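Local coordinates for protein putative leucoanthocyanidin reductase 1 (Vitis vinifera, PDB 3I6I) that probably catalyses the NADPH-dependent reduction of leucoanthocyanidins to flavan-3-ols in flavonoid biosynthesis, as a Rossmann-fold member of the short-chain dehydrogenase/reductase class, at residues Gly121-Arg126 with Pro290-Val295. Numbering follows the deposited sequence. Where two conformers were deposited one is given.
Sequences GHDVNR and PEDVEV. With ACY (acetic acid), chain C.
R126 and D292 form an end-on, two-nitrogen salt bridge, each limb a hydrogen bond: NH1 of R126 lies 3.0 Å from OD1 of D292 and NH2 lies 3.0 Å from its OD2. The first of these bonds is nearly straight, with an N-H...O angle of 169°. Both oxygens sit at the edge of the guanidinium, close to its plane, yet the nitrogens approach them from above the carboxylate plane, because the two flat groups are turned 50° apart. An arginine chain extended from CG to NE carries the group across to the strand 292-294, at the margin of a three-stranded parallel sheet.

The same guanidinium also serves its own loop. D123, its CG anti to the backbone N, places OD2 2.7 Å from NH1 of R126 in a bent salt bridge (137°), while its OD1 accepts a weak hydrogen bond from N of N125. NH1 is thus shared between two carboxylates, whose facing oxygens, OD2 of D123 and OD1 of D292, stand 4.4 Å apart. H220, on the neighbouring strand 217-220, gives a second hydrogen-bonding partner to OD1 of D292.

Upstream, N of H122 donates a hydrogen bond to OXT of acetic acid, probably from the crystallisation liquor, at 3.0 Å. The salt-bridge network ties the loop between strand 114-116 and helix 133-149, which meets NADPH at G121, to edge strand 292-294, with an arginine that probably offsets the repulsion between two aspartates.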
ATOM      1  N   GLY A 121      -1.631  -0.474  -3.508  1.00  2.93           N
ATOM      2  CA  GLY A 121      -1.649   0.669  -4.426  1.00  3.75           C
ATOM      3  C   GLY A 121      -2.791   0.543  -5.422  1.00  6.05           C
ATOM      4  O   GLY A 121      -3.968   0.580  -5.033  1.00  5.74           O
ATOM      5  N   HIS A 122      -2.461   0.370  -6.706  1.00  5.54           N
ATOM      6  CA  HIS A 122      -3.488   0.342  -7.764  1.00  6.38           C
ATOM      7  C   HIS A 122      -4.004  -1.046  -8.038  1.00  7.39           C
ATOM      8  O   HIS A 122      -3.515  -2.067  -7.472  1.00  5.58           O
ATOM      9  CB  HIS A 122      -2.933   0.973  -9.054  1.00  9.81           C
ATOM     10  CG  HIS A 122      -2.354   2.324  -8.833  1.00  4.40           C
ATOM     11  ND1 HIS A 122      -1.342   2.845  -9.617  1.00  4.84           N
ATOM     12  CD2 HIS A 122      -2.647   3.277  -7.909  1.00  5.57           C
ATOM     13  CE1 HIS A 122      -1.043   4.061  -9.183  1.00  4.71           C
ATOM     14  NE2 HIS A 122      -1.817   4.340  -8.143  1.00  6.03           N
ATOM     15  N   ASP A 123      -4.988  -1.139  -8.927  1.00  4.78           N
ATOM     16  CA  ASP A 123      -5.463  -2.494  -9.299  1.00  5.84           C
ATOM     17  C   ASP A 123      -4.556  -2.971 -10.421  1.00  2.00           C
ATOM     18  O   ASP A 123      -4.660  -2.496 -11.550  1.00  2.00           O
ATOM     19  CB  ASP A 123      -6.921  -2.444  -9.767  1.00  8.87           C
ATOM     20  CG  ASP A 123      -7.444  -3.816 -10.185  1.00 16.93           C
ATOM     21  OD1 ASP A 123      -6.645  -4.689 -10.577  1.00 16.95           O
ATOM     22  OD2 ASP A 123      -8.661  -4.041 -10.101  1.00  8.32           O
ATOM     23  N   VAL A 124      -3.598  -3.832 -10.086  1.00  3.39           N
ATOM     24  CA  VAL A 124      -2.563  -4.189 -11.038  1.00  2.93           C
ATOM     25  C   VAL A 124      -3.107  -4.939 -12.251  1.00  4.09           C
ATOM     26  O   VAL A 124      -2.460  -5.004 -13.307  1.00  2.00           O
ATOM     27  CB  VAL A 124      -1.438  -5.004 -10.359  1.00  2.23           C
ATOM     28  CG1 VAL A 124      -0.893  -4.239  -9.147  1.00  4.71           C
ATOM     29  CG2 VAL A 124      -1.927  -6.392  -9.949  1.00  3.80           C
ATOM     30  N   ASN A 125      -4.299  -5.532 -12.101  1.00  5.55           N
ATOM     31  CA  ASN A 125      -4.963  -6.143 -13.243  1.00  7.63           C
ATOM     32  C   ASN A 125      -5.719  -5.244 -14.188  1.00 10.04           C
ATOM     33  O   ASN A 125      -6.021  -5.668 -15.301  1.00 16.94           O
ATOM     34  CB  ASN A 125      -5.811  -7.379 -12.820  1.00 14.29           C
ATOM     35  CG  ASN A 125      -4.976  -8.667 -12.817  1.00 21.34           C
ATOM     36  OD1 ASN A 125      -5.187  -9.578 -12.010  1.00 33.28           O
ATOM     37  ND2 ASN A 125      -4.009  -8.731 -13.726  1.00 27.95           N
ATOM     38  N   ARG A 126      -5.982  -3.994 -13.813  1.00  2.00           N
ATOM     39  CA  ARG A 126      -6.605  -3.041 -14.673  1.00  3.60           C
ATOM     40  C   ARG A 126      -5.627  -1.993 -15.203  1.00  3.67           C
ATOM     41  O   ARG A 126      -5.789  -1.491 -16.297  1.00  3.95           O
ATOM     42  CB  ARG A 126      -7.698  -2.295 -13.922  1.00  6.50           C
ATOM     43  CG  ARG A 126      -8.886  -3.181 -13.621  1.00  7.81           C
ATOM     44  CD  ARG A 126      -9.961  -2.412 -12.961  1.00  6.21           C
ATOM     45  NE  ARG A 126     -11.266  -3.067 -13.069  1.00  8.25           N
ATOM     46  CZ  ARG A 126     -11.833  -3.757 -12.094  1.00  6.03           C
ATOM     47  NH1 ARG A 126     -11.226  -3.907 -10.918  1.00  4.54           N
ATOM     48  NH2 ARG A 126     -13.045  -4.269 -12.287  1.00  9.48           N
ATOM     49  N   PRO A 290     -18.941  -7.989  -9.268  1.00 12.50           N
ATOM     50  CA  PRO A 290     -19.002  -8.929  -8.153  1.00 14.19           C
ATOM     51  C   PRO A 290     -17.673  -9.282  -7.491  1.00 10.75           C
ATOM     52  O   PRO A 290     -17.700  -9.828  -6.413  1.00 16.63           O
ATOM     53  CB  PRO A 290     -19.638 -10.175  -8.770  1.00 14.65           C
ATOM     54  CG  PRO A 290     -19.300 -10.125 -10.176  1.00 14.60           C
ATOM     55  CD  PRO A 290     -19.132  -8.664 -10.562  1.00 14.94           C
ATOM     56  N   GLU A 291     -16.529  -8.964  -8.106  1.00  4.66           N
ATOM     57  CA  GLU A 291     -15.248  -9.252  -7.486  1.00  4.80           C
ATOM     58  C   GLU A 291     -14.575  -8.032  -6.871  1.00  5.63           C
ATOM     59  O   GLU A 291     -13.455  -8.120  -6.396  1.00  5.00           O
ATOM     60  CB  GLU A 291     -14.329  -9.926  -8.537  1.00  7.72           C
ATOM     61  CG  GLU A 291     -14.913 -11.229  -9.100  1.00 13.59           C
ATOM     62  CD  GLU A 291     -13.865 -12.115  -9.765  1.00 34.45           C
ATOM     63  OE1 GLU A 291     -12.902 -12.528  -9.083  1.00 42.00           O
ATOM     64  OE2 GLU A 291     -14.002 -12.409 -10.971  1.00 42.02           O
ATOM     65  N   ASP A 292     -15.246  -6.869  -6.920  1.00  4.49           N
ATOM     66  CA  ASP A 292     -14.678  -5.596  -6.434  1.00  2.22           C
ATOM     67  C   ASP A 292     -15.571  -5.059  -5.313  1.00  6.09           C
ATOM     68  O   ASP A 292     -16.792  -5.109  -5.442  1.00  5.84           O
ATOM     69  CB  ASP A 292     -14.608  -4.567  -7.557  1.00  5.76           C
ATOM     70  CG  ASP A 292     -13.767  -5.028  -8.703  1.00  7.10           C
ATOM     71  OD1 ASP A 292     -12.553  -5.169  -8.492  1.00  8.02           O
ATOM     72  OD2 ASP A 292     -14.332  -5.214  -9.806  1.00  6.96           O
ATOM     73  N   VAL A 293     -14.980  -4.602  -4.214  1.00  3.93           N
ATOM     74  CA  VAL A 293     -15.737  -3.918  -3.162  1.00  4.04           C
ATOM     75  C   VAL A 293     -15.035  -2.598  -2.850  1.00  6.91           C
ATOM     76  O   VAL A 293     -13.840  -2.431  -3.169  1.00  3.97           O
ATOM     77  CB  VAL A 293     -15.954  -4.771  -1.873  1.00  2.95           C
ATOM     78  CG1 VAL A 293     -16.964  -5.934  -2.128  1.00  5.52           C
ATOM     79  CG2 VAL A 293     -14.642  -5.357  -1.314  1.00  2.00           C
ATOM     80  N   GLU A 294     -15.764  -1.677  -2.217  1.00  5.53           N
ATOM     81  CA  GLU A 294     -15.164  -0.355  -1.897  1.00  5.66           C
ATOM     82  C   GLU A 294     -15.244  -0.083  -0.394  1.00  3.36           C
ATOM     83  O   GLU A 294     -16.281  -0.286   0.235  1.00  3.43           O
ATOM     84  CB  GLU A 294     -15.861   0.707  -2.719  1.00  4.18           C
ATOM     85  CG  GLU A 294     -15.122   2.031  -2.789  1.00  8.52           C
ATOM     86  CD  GLU A 294     -15.347   2.910  -1.555  1.00  9.71           C
ATOM     87  OE1 GLU A 294     -16.519   3.117  -1.144  1.00  5.64           O
ATOM     88  OE2 GLU A 294     -14.345   3.356  -0.967  1.00  5.50           O
ATOM     89  N   VAL A 295     -14.136   0.366   0.170  0.50  5.80           N
ATOM     90  CA  VAL A 295     -14.002   0.548   1.609  0.50  6.37           C
ATOM     91  C   VAL A 295     -15.076   1.369   2.299  0.50  5.91           C
ATOM     92  O   VAL A 295     -15.580   0.968   3.349  0.50  5.86           O
ATOM     93  CB  VAL A 295     -12.620   1.154   1.961  0.50  5.90           C
ATOM     94  CG1 VAL A 295     -12.457   1.246   3.505  0.50  4.55           C
ATOM     95  CG2 VAL A 295     -11.587   0.348   1.372  0.50 11.13           C
TER
HETATM   96  C   ACY C 360       1.337   1.183  -6.771  1.00 24.30           C
HETATM   97  O   ACY C 360       2.026   0.880  -5.768  1.00 30.24           O
HETATM   98  OXT ACY C 360       0.517   0.401  -7.330  1.00 19.11           O
HETATM   99  CH3 ACY C 360       1.514   2.587  -7.295  1.00 27.29           C